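Local coordinates for DUF3256 domain-containing protein (Porphyromonas gingivalis W83, PDB 2P3P), which is of unknown function but carries a DUF3256 domain, can bind magnesium and is probably membrane-associated in its full-length form, at residues L83-S88 with T119-Q124; V94-L99 with D104-F109; E129-P134 with L166-T171. All blocks are in the same frame, centred on the assembly; numbering follows the deposited sequence.

In the fold
Along the chain, contact 2 is nested inside the loop closed by contact 1, and contact 3 follows after both. Contacts 1 and 2 share the seven-stranded antiparallel sheet, where strands 77-84 and 90-98 are neighbours; contact 3 belongs to the four-stranded antiparallel sheet through strand 165-170. The centres of contacts 1 and 2 lie about 16 Å apart, those of contacts 2 and 3 about 17 Å, and those of contacts 1 and 3 about 22 Å. Trp123 of contact 1 connects the two sheets, packing on Ile107 of contact 2 and on Leu166 and Ile168 of contact 3. The loop after strand 116-117 thus supplies one side of contacts 1 and 3 and packs against both sheets.

Contact 1 (L83-S88 with T119-Q124); sequences LPFSDS and TDRFWQ
With CG swung anti to the backbone N (chi1 -176°), Phe85 reaches out from just beyond strand 77-84 toward 119-124; Arg121 takes the same turn at its first torsion (chi1 -161°) and stays extended from CG to NE, which carries its guanidinium to the Phe85 ring. The two side chains cross at about a right angle. Arg121 NH2 lies in the plane of the Phe85 ring, at its edge, 3.5 Å from Phe85 CZ. For its part, the ring edge stands over one face of the guanidinium, with Phe85 CE1 displaced toward the rim and 4.0 Å from Arg121 CZ. The planes are 85° apart, so the cation meets C-H groups and not the pi cloud: this is van der Waals packing, not a stacked cation-pi pair. Phe122 meets the same ring edge to edge, its CE1 4.0 Å from Phe85 CE1. Within 119-124, the aliphatic part of Arg121 lies across one face of the Phe122 ring, CD 3.6 Å above its plane near the rim.

The backbone beneath is a compact turn: Thr119 O accepts from Phe122 N at 2.9 Å and from Trp123 N at 3.0 Å. On the other segment, Ser86 OG accepts from Ser88 N at 3.0 Å, an ST turn that shapes the loop after the strand. Phe122 is buried and stacks on Phe109 of strand 104-111, whereas Phe85 and Arg121 are exposed; only 105 Å² is covered between the segments. The contact is peripheral packing of an aromatic and an arginine at the edge of a core, where the loop leaving strand 77-84 of the seven-stranded antiparallel sheet meets the turn that follows its last strand, 116-117.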
loop_
_atom_site.group_PDB
_atom_site.type_symbol
_atom_site.label_atom_id
_atom_site.label_comp_id
_atom_site.label_asym_id
_atom_site.label_seq_id
_atom_site.Cartn_x
_atom_site.Cartn_y
_atom_site.Cartn_z
ATOM N N LEU A 83 1.505 -10.706 -7.942
ATOM C CA LEU A 83 1.928 -10.097 -9.201
ATOM C C LEU A 83 2.793 -11.100 -9.961
ATOM O O LEU A 83 3.579 -11.880 -9.378
ATOM C CB LEU A 83 2.730 -8.814 -8.970
ATOM C CG LEU A 83 2.105 -7.682 -8.169
ATOM C CD1 LEU A 83 3.121 -6.565 -7.894
ATOM C CD2 LEU A 83 0.893 -7.184 -8.912
ATOM N N PRO A 84 2.642 -11.125 -11.277
ATOM C CA PRO A 84 3.398 -12.109 -12.043
ATOM C C PRO A 84 4.853 -11.736 -12.159
ATOM O O PRO A 84 5.146 -10.640 -12.603
ATOM C CB PRO A 84 2.749 -12.055 -13.431
ATOM C CG PRO A 84 2.066 -10.781 -13.533
ATOM C CD PRO A 84 1.755 -10.302 -12.130
ATOM N N PHE A 85 5.752 -12.650 -11.796
ATOM C CA PHE A 85 7.184 -12.390 -11.978
ATOM C C PHE A 85 7.590 -12.850 -13.363
ATOM O O PHE A 85 8.390 -12.206 -14.055
ATOM C CB PHE A 85 8.064 -13.035 -10.885
ATOM C CG PHE A 85 9.483 -12.667 -11.039
ATOM C CD1 PHE A 85 9.950 -11.433 -10.592
ATOM C CD2 PHE A 85 10.338 -13.507 -11.735
ATOM C CE1 PHE A 85 11.281 -11.055 -10.814
ATOM C CE2 PHE A 85 11.656 -13.129 -11.977
ATOM C CZ PHE A 85 12.131 -11.927 -11.518
ATOM N N SER A 86 7.093 -14.013 -13.750
ATOM C CA SER A 86 7.073 -14.422 -15.138
ATOM C C SER A 86 5.650 -14.846 -15.482
ATOM O O SER A 86 4.719 -14.558 -14.741
ATOM C CB SER A 86 8.036 -15.583 -15.350
ATOM O OG SER A 86 7.544 -16.748 -14.744
ATOM N N ASP A 87 5.484 -15.545 -16.595
ATOM C CA ASP A 87 4.171 -16.102 -16.965
ATOM C C ASP A 87 3.957 -17.469 -16.261
ATOM O O ASP A 87 2.856 -17.998 -16.269
ATOM C CB ASP A 87 4.058 -16.219 -18.484
ATOM C CG ASP A 87 5.220 -16.965 -19.078
ATOM O OD1 ASP A 87 5.887 -17.648 -18.286
ATOM O OD2 ASP A 87 5.483 -16.877 -20.300
ATOM N N SER A 88 5.006 -18.006 -15.622
ATOM C CA SER A 88 4.896 -19.211 -14.796
ATOM C C SER A 88 5.030 -18.988 -13.271
ATOM O O SER A 88 4.666 -19.864 -12.492
ATOM C CB SER A 88 5.903 -20.270 -15.271
ATOM O OG SER A 88 7.232 -19.773 -15.426
ATOM N N THR A 119 12.782 -4.564 -1.729
ATOM C CA THR A 119 11.851 -3.708 -2.453
ATOM C C THR A 119 12.465 -2.913 -3.635
ATOM O O THR A 119 11.802 -2.790 -4.642
ATOM C CB THR A 119 11.091 -2.776 -1.447
ATOM O OG1 THR A 119 10.361 -3.577 -0.496
ATOM C CG2 THR A 119 10.086 -1.848 -2.152
ATOM N N ASP A 120 13.730 -2.454 -3.549
ATOM C CA ASP A 120 14.319 -1.524 -4.574
ATOM C C ASP A 120 14.265 -2.134 -5.961
ATOM O O ASP A 120 14.327 -1.447 -6.984
ATOM C CB ASP A 120 15.834 -1.220 -4.389
ATOM C CG ASP A 120 16.315 -1.208 -2.951
ATOM O OD1 ASP A 120 15.690 -1.824 -2.048
ATOM O OD2 ASP A 120 17.390 -0.590 -2.742
ATOM N N ARG A 121 14.275 -3.452 -5.990
ATOM C CA ARG A 121 14.325 -4.152 -7.245
ATOM C C ARG A 121 13.040 -3.930 -8.063
ATOM O O ARG A 121 13.064 -3.889 -9.303
ATOM C CB ARG A 121 14.488 -5.635 -6.955
ATOM C CG ARG A 121 14.990 -6.384 -8.121
ATOM C CD ARG A 121 14.518 -7.821 -8.088
ATOM N NE ARG A 121 14.555 -8.324 -9.450
ATOM C CZ ARG A 121 14.875 -9.555 -9.806
ATOM N NH1 ARG A 121 15.215 -10.460 -8.902
ATOM N NH2 ARG A 121 14.869 -9.859 -11.087
ATOM N N PHE A 122 11.922 -3.819 -7.350
ATOM C CA PHE A 122 10.601 -3.743 -7.944
ATOM C C PHE A 122 9.960 -2.367 -7.910
ATOM O O PHE A 122 8.983 -2.090 -8.629
ATOM C CB PHE A 122 9.682 -4.696 -7.158
ATOM C CG PHE A 122 10.219 -6.066 -7.034
ATOM C CD1 PHE A 122 10.227 -6.899 -8.114
ATOM C CD2 PHE A 122 10.739 -6.522 -5.837
ATOM C CE1 PHE A 122 10.710 -8.218 -8.012
ATOM C CE2 PHE A 122 11.215 -7.812 -5.726
ATOM C CZ PHE A 122 11.201 -8.656 -6.817
ATOM N N TRP A 123 10.446 -1.517 -7.031
ATOM C CA TRP A 123 9.796 -0.250 -6.772
ATOM C C TRP A 123 10.805 0.796 -6.304
ATOM O O TRP A 123 11.611 0.538 -5.405
ATOM C CB TRP A 123 8.729 -0.442 -5.695
ATOM C CG TRP A 123 8.239 0.842 -5.065
ATOM C CD1 TRP A 123 8.560 1.328 -3.837
ATOM C CD2 TRP A 123 7.346 1.779 -5.651
ATOM N NE1 TRP A 123 7.930 2.551 -3.623
ATOM C CE2 TRP A 123 7.179 2.847 -4.722
ATOM C CE3 TRP A 123 6.683 1.842 -6.882
ATOM C CZ2 TRP A 123 6.355 3.938 -4.978
ATOM C CZ3 TRP A 123 5.845 2.901 -7.118
ATOM C CH2 TRP A 123 5.696 3.944 -6.175
ATOM N N GLN A 124 10.781 1.959 -6.940
ATOM C CA GLN A 124 11.575 3.102 -6.507
ATOM C C GLN A 124 10.626 4.197 -6.013
ATOM O O GLN A 124 9.877 4.762 -6.800
ATOM C CB GLN A 124 12.437 3.669 -7.656
ATOM C CG GLN A 124 13.249 4.878 -7.311
ATOM C CD GLN A 124 14.168 5.367 -8.468
ATOM O OE1 GLN A 124 14.462 4.618 -9.436
ATOM N NE2 GLN A 124 14.663 6.596 -8.343
#

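Contact 2 (V94-L99 with D104-F109); sequences VVTTVL and DSRIDF
Val95 and Ile107 face each other in the beta hairpin of strands 90-98 and 104-111, part of the seven-stranded antiparallel sheet. Val95-Ile107 and Thr97-Ser105, the non-hydrogen-bonded pairs, alternate with the hydrogen-bonded pairs Val94-Asp108, Thr96-Arg106 and Val98-Asp104. The bonds are nearly straight in the first two of these, such as Asp108 N to Val94 O at 2.8 Å, and more bent toward the turn, where Val98 N reaches Asp104 O at 3.0 Å with an N-H...O angle of 136°. CA-H...O contacts fill the gaps between them.

The tight part is the face of buried Val95 and Thr97, where Ser105 OG donates to Thr97 OG1 at 2.7 Å. Thr97 OG1 sits beside its own backbone N (chi1 -54°), which puts it within bonding distance of the serine hydroxyl. On the same face Val95 CG2 and Ile107 CG1 come only to 4.3 Å. Strand 155-159 packs on Val95, Thr97 and Ser105, while Trp123 lies against Ile107; Ser105 OG also bonds to Val157 N.

The face of Thr96 and Arg106 is looser and wetter. Here the two side chains lie side by side, Arg106 NH2 3.7 Å from Thr96 CB with no bond between them. Arg106 bends at chi3 (-50°) and turns its guanidinium along its own strand to Asp108, forming a salt bridge with NH1 2.9 Å from Asp108 OD2, on the syn side of the carboxylate. Val94, on the same face, is by contrast buried against Val78 and Met80. A water donates to Thr96 O at 2.9 Å, giving that carbonyl a second donor beside Arg106 N, and the same water weakly accepts from Arg106 NE.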
loop_
_atom_site.group_PDB
_atom_site.type_symbol
_atom_site.label_atom_id
_atom_site.label_comp_id
_atom_site.label_asym_id
_atom_site.label_seq_id
_atom_site.Cartn_x
_atom_site.Cartn_y
_atom_site.Cartn_z
ATOM N N VAL A 94 2.694 -6.430 -0.856
ATOM C CA VAL A 94 1.874 -6.112 0.296
ATOM C C VAL A 94 2.094 -4.639 0.514
ATOM O O VAL A 94 3.234 -4.180 0.544
ATOM C CB VAL A 94 2.230 -6.927 1.583
ATOM C CG1 VAL A 94 1.220 -6.643 2.713
ATOM C CG2 VAL A 94 2.247 -8.409 1.306
ATOM N N VAL A 95 0.999 -3.897 0.612
ATOM C CA VAL A 95 1.068 -2.463 0.814
ATOM C C VAL A 95 0.415 -2.205 2.165
ATOM O O VAL A 95 -0.763 -2.532 2.381
ATOM C CB VAL A 95 0.336 -1.646 -0.313
ATOM C CG1 VAL A 95 0.486 -0.141 -0.074
ATOM C CG2 VAL A 95 0.830 -2.007 -1.684
ATOM N N THR A 96 1.187 -1.624 3.066
ATOM C CA THR A 96 0.731 -1.419 4.443
ATOM C C THR A 96 0.745 0.072 4.696
ATOM O O THR A 96 1.807 0.726 4.557
ATOM C CB THR A 96 1.600 -2.142 5.475
ATOM O OG1 THR A 96 1.687 -3.541 5.181
ATOM C CG2 THR A 96 1.007 -1.950 6.900
ATOM N N THR A 97 -0.413 0.613 5.068
ATOM C CA THR A 97 -0.630 2.035 5.127
ATOM C C THR A 97 -1.174 2.454 6.480
ATOM O O THR A 97 -2.312 2.082 6.864
ATOM C CB THR A 97 -1.638 2.520 4.025
ATOM O OG1 THR A 97 -1.233 2.096 2.724
ATOM C CG2 THR A 97 -1.752 4.035 4.067
ATOM N N VAL A 98 -0.383 3.231 7.218
ATOM C CA VAL A 98 -0.916 3.859 8.451
ATOM C C VAL A 98 -1.855 4.994 7.985
ATOM O O VAL A 98 -1.575 5.669 6.993
ATOM C CB VAL A 98 0.209 4.357 9.380
ATOM C CG1 VAL A 98 1.150 3.234 9.701
ATOM C CG2 VAL A 98 0.960 5.478 8.726
ATOM N N LEU A 99 -3.001 5.166 8.653
ATOM C CA LEU A 99 -4.019 6.108 8.131
ATOM C C LEU A 99 -4.043 7.405 8.955
ATOM O O LEU A 99 -4.564 8.436 8.486
ATOM C CB LEU A 99 -5.404 5.452 8.058
ATOM C CG LEU A 99 -5.595 4.171 7.221
ATOM C CD1 LEU A 99 -6.960 3.532 7.587
ATOM C CD2 LEU A 99 -5.495 4.401 5.704
ATOM N N ASP A 104 0.463 7.122 5.071
ATOM C CA ASP A 104 1.824 6.837 4.619
ATOM C C ASP A 104 1.959 5.332 4.471
ATOM O O ASP A 104 1.603 4.569 5.386
ATOM C CB ASP A 104 2.830 7.450 5.608
ATOM C CG ASP A 104 4.257 7.449 5.087
ATOM O OD1 ASP A 104 4.475 7.775 3.883
ATOM O OD2 ASP A 104 5.196 7.162 5.912
ATOM N N SER A 105 2.434 4.906 3.301
ATOM C CA SER A 105 2.464 3.519 2.914
ATOM C C SER A 105 3.895 2.968 2.885
ATOM O O SER A 105 4.829 3.691 2.570
ATOM C CB SER A 105 1.852 3.367 1.513
ATOM O OG SER A 105 0.475 3.726 1.502
ATOM N N ARG A 106 4.001 1.648 3.122
ATOM C CA ARG A 106 5.206 0.863 2.854
ATOM C C ARG A 106 4.785 -0.205 1.856
ATOM O O ARG A 106 3.693 -0.749 1.974
ATOM C CB ARG A 106 5.713 0.190 4.126
ATOM C CG ARG A 106 6.120 1.156 5.222
ATOM C CD ARG A 106 6.686 0.459 6.512
ATOM N NE ARG A 106 5.783 -0.598 6.935
ATOM C CZ ARG A 106 5.887 -1.852 6.503
ATOM N NH1 ARG A 106 6.881 -2.162 5.675
ATOM N NH2 ARG A 106 4.971 -2.764 6.836
ATOM N N ILE A 107 5.598 -0.445 0.856
ATOM C CA ILE A 107 5.389 -1.559 -0.072
ATOM C C ILE A 107 6.482 -2.610 0.234
ATOM O O ILE A 107 7.702 -2.308 0.204
ATOM C CB ILE A 107 5.484 -1.132 -1.547
ATOM C CG1 ILE A 107 4.606 0.067 -1.860
ATOM C CG2 ILE A 107 5.066 -2.300 -2.462
ATOM C CD1 ILE A 107 4.762 0.539 -3.283
ATOM N N ASP A 108 6.026 -3.825 0.569
ATOM C CA ASP A 108 6.880 -4.971 0.803
ATOM C C ASP A 108 6.649 -5.990 -0.330
ATOM O O ASP A 108 5.563 -6.090 -0.894
ATOM C CB ASP A 108 6.568 -5.591 2.188
ATOM C CG ASP A 108 6.906 -4.673 3.327
ATOM O OD1 ASP A 108 8.020 -4.099 3.289
ATOM O OD2 ASP A 108 6.076 -4.517 4.252
ATOM N N PHE A 109 7.706 -6.712 -0.681
ATOM C CA PHE A 109 7.633 -7.852 -1.609
ATOM C C PHE A 109 8.137 -9.110 -0.972
ATOM O O PHE A 109 9.098 -9.071 -0.187
ATOM C CB PHE A 109 8.396 -7.580 -2.883
ATOM C CG PHE A 109 7.765 -6.534 -3.736
ATOM C CD1 PHE A 109 6.963 -6.874 -4.814
ATOM C CD2 PHE A 109 7.989 -5.186 -3.450
ATOM C CE1 PHE A 109 6.413 -5.880 -5.592
ATOM C CE2 PHE A 109 7.442 -4.185 -4.234
ATOM C CZ PHE A 109 6.670 -4.522 -5.281
HETATM O O HOH W 1 3.881 -3.550 3.402
HETATM O O HOH W 2 3.164 1.035 7.119
#

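Contact 3 (E129-P134 with L166-T171); sequences EDFFLP and LSIRQT
The 3-10 segment that brings Phe131 against Ile168 and Gln170 includes Glu129, whose carboxylate forms a salt bridge with Arg138 and whose carbonyl O accepts from Phe132 N at 3.0 Å. Next comes Asp130, which closes back on the chain by bonding its OD2 to Arg127 N and packs its side chain on Leu193.

Phe131 then makes the contact. One face of its ring receives Gln170 CB, 3.9 Å from the ring centroid and 10° off the normal, a CH-pi contact almost over the centre. Gln170 CG continues across the same ring to 3.6 Å from Phe131 CD1. The far end of the ring reaches the strand backbone: Phe131 CE1 is 3.4 Å from Gln170 N, and Ile168 O lies in the ring plane at the edge, 3.5 Å from CE1. At the tip, Phe131 CZ meets Ile168 CG2 at 4.3 Å. Strand 165-170 runs between 155-159 and 193-197 in the four-stranded antiparallel sheet, and the ring also touches Met155 and Leu193 on those two neighbours. The backbone sets Gln170 CB over the ring; chi1 (61°) brings CG over the ring's CG-CD1 side, and the bend at chi2 (80°) leads the amide away, where NE2 bonds to Thr173 OG1 and Ser189 O. The side chain of Gln170 is about 10 Å from that of Ser149, a magnesium-binding residue, although no magnesium is bound to this chain here.

Beyond Phe131, the ring of Phe132 folds back with Glu129 CA 3.5 Å above its face and meets Phe187 edge-to-face. Leu133 continues the chain, its backbone bonded to Phe187 and its side chain packed on Ser189.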
loop_
_atom_site.group_PDB
_atom_site.type_symbol
_atom_site.label_atom_id
_atom_site.label_comp_id
_atom_site.label_asym_id
_atom_site.label_seq_id
_atom_site.Cartn_x
_atom_site.Cartn_y
_atom_site.Cartn_z
ATOM N N GLU A 129 9.599 15.973 -5.591
ATOM C CA GLU A 129 9.582 16.862 -6.750
ATOM C C GLU A 129 8.775 16.302 -7.905
ATOM O O GLU A 129 8.339 17.065 -8.788
ATOM C CB GLU A 129 11.005 17.256 -7.235
ATOM C CG GLU A 129 11.837 16.109 -7.861
ATOM C CD GLU A 129 13.128 16.579 -8.526
ATOM O OE1 GLU A 129 13.417 17.819 -8.585
ATOM O OE2 GLU A 129 13.854 15.689 -9.018
ATOM N N ASP A 130 8.615 14.978 -7.911
ATOM C CA ASP A 130 7.735 14.310 -8.880
ATOM C C ASP A 130 6.279 14.766 -8.813
ATOM O O ASP A 130 5.518 14.506 -9.753
ATOM C CB ASP A 130 7.844 12.803 -8.741
ATOM C CG ASP A 130 9.254 12.311 -9.027
ATOM O OD1 ASP A 130 9.956 12.928 -9.854
ATOM O OD2 ASP A 130 9.644 11.312 -8.419
ATOM N N PHE A 131 5.910 15.443 -7.729
ATOM C CA PHE A 131 4.531 15.869 -7.496
ATOM C C PHE A 131 4.421 17.381 -7.731
ATOM O O PHE A 131 3.377 18.009 -7.440
ATOM C CB PHE A 131 4.105 15.531 -6.057
ATOM C CG PHE A 131 4.010 14.071 -5.776
ATOM C CD1 PHE A 131 2.813 13.380 -5.995
ATOM C CD2 PHE A 131 5.111 13.357 -5.336
ATOM C CE1 PHE A 131 2.713 12.025 -5.759
ATOM C CE2 PHE A 131 5.015 11.984 -5.116
ATOM C CZ PHE A 131 3.798 11.329 -5.331
ATOM N N PHE A 132 5.484 17.970 -8.293
ATOM C CA PHE A 132 5.449 19.402 -8.545
ATOM C C PHE A 132 4.684 19.728 -9.828
ATOM O O PHE A 132 4.735 18.980 -10.820
ATOM C CB PHE A 132 6.864 20.004 -8.629
ATOM C CG PHE A 132 7.626 20.047 -7.323
ATOM C CD1 PHE A 132 7.059 19.655 -6.085
ATOM C CD2 PHE A 132 8.928 20.495 -7.339
ATOM C CE1 PHE A 132 7.807 19.710 -4.921
ATOM C CE2 PHE A 132 9.692 20.544 -6.180
ATOM C CZ PHE A 132 9.133 20.158 -4.972
ATOM N N LEU A 133 3.985 20.867 -9.810
ATOM C CA LEU A 133 3.312 21.416 -10.987
ATOM C C LEU A 133 4.329 21.907 -12.000
ATOM O O LEU A 133 5.521 22.077 -11.664
ATOM C CB LEU A 133 2.436 22.619 -10.581
ATOM C CG LEU A 133 1.184 22.233 -9.831
ATOM C CD1 LEU A 133 0.550 23.464 -9.185
ATOM C CD2 LEU A 133 0.232 21.464 -10.755
ATOM N N PRO A 134 3.899 22.103 -13.253
ATOM C CA PRO A 134 4.811 22.672 -14.247
ATOM C C PRO A 134 5.407 24.009 -13.826
ATOM O O PRO A 134 4.772 24.773 -13.068
ATOM C CB PRO A 134 3.937 22.807 -15.506
ATOM C CG PRO A 134 2.840 21.808 -15.320
ATOM C CD PRO A 134 2.600 21.737 -13.842
ATOM N N LEU A 166 -0.665 0.703 -9.807
ATOM C CA LEU A 166 -0.806 1.378 -8.504
ATOM C C LEU A 166 -0.745 2.862 -8.732
ATOM O O LEU A 166 -0.193 3.307 -9.756
ATOM C CB LEU A 166 0.258 0.940 -7.495
ATOM C CG LEU A 166 1.734 1.351 -7.602
ATOM C CD1 LEU A 166 1.981 2.819 -7.295
ATOM C CD2 LEU A 166 2.583 0.476 -6.619
ATOM N N SER A 167 -1.331 3.606 -7.787
ATOM C CA SER A 167 -1.335 5.042 -7.770
ATOM C C SER A 167 -0.756 5.491 -6.431
ATOM O O SER A 167 -0.926 4.826 -5.404
ATOM C CB SER A 167 -2.779 5.525 -7.956
ATOM O OG SER A 167 -2.891 6.908 -8.065
ATOM N N ILE A 168 0.014 6.564 -6.441
ATOM C CA ILE A 168 0.624 7.082 -5.211
ATOM C C ILE A 168 0.387 8.576 -5.141
ATOM O O ILE A 168 0.631 9.293 -6.120
ATOM C CB ILE A 168 2.132 6.684 -5.108
ATOM C CG1 ILE A 168 2.753 7.085 -3.743
ATOM C CG2 ILE A 168 2.936 7.197 -6.373
ATOM C CD1 ILE A 168 4.202 6.570 -3.580
ATOM N N ARG A 169 -0.061 9.042 -3.978
ATOM C CA ARG A 169 -0.428 10.424 -3.754
ATOM C C ARG A 169 0.442 10.932 -2.610
ATOM O O ARG A 169 0.653 10.207 -1.624
ATOM C CB ARG A 169 -1.916 10.578 -3.408
ATOM C CG ARG A 169 -2.356 9.902 -2.142
ATOM C CD ARG A 169 -3.867 9.967 -1.877
ATOM N NE ARG A 169 -4.656 9.351 -2.952
ATOM C CZ ARG A 169 -5.884 9.749 -3.304
ATOM N NH1 ARG A 169 -6.492 10.734 -2.667
ATOM N NH2 ARG A 169 -6.519 9.144 -4.284
ATOM N N GLN A 170 1.008 12.125 -2.780
ATOM C CA GLN A 170 1.644 12.796 -1.663
ATOM C C GLN A 170 0.582 13.236 -0.671
ATOM O O GLN A 170 -0.502 13.701 -1.032
ATOM C CB GLN A 170 2.620 13.930 -2.088
ATOM C CG GLN A 170 2.020 15.120 -2.888
ATOM C CD GLN A 170 1.312 16.128 -2.004
ATOM O OE1 GLN A 170 1.522 16.148 -0.797
ATOM N NE2 GLN A 170 0.403 16.889 -2.583
ATOM N N THR A 171 0.884 13.051 0.602
ATOM C CA THR A 171 -0.028 13.478 1.649
ATOM C C THR A 171 0.621 14.567 2.498
ATOM O O THR A 171 0.190 14.786 3.630
ATOM C CB THR A 171 -0.519 12.305 2.511
ATOM O OG1 THR A 171 0.600 11.590 3.030
ATOM C CG2 THR A 171 -1.375 11.298 1.715
#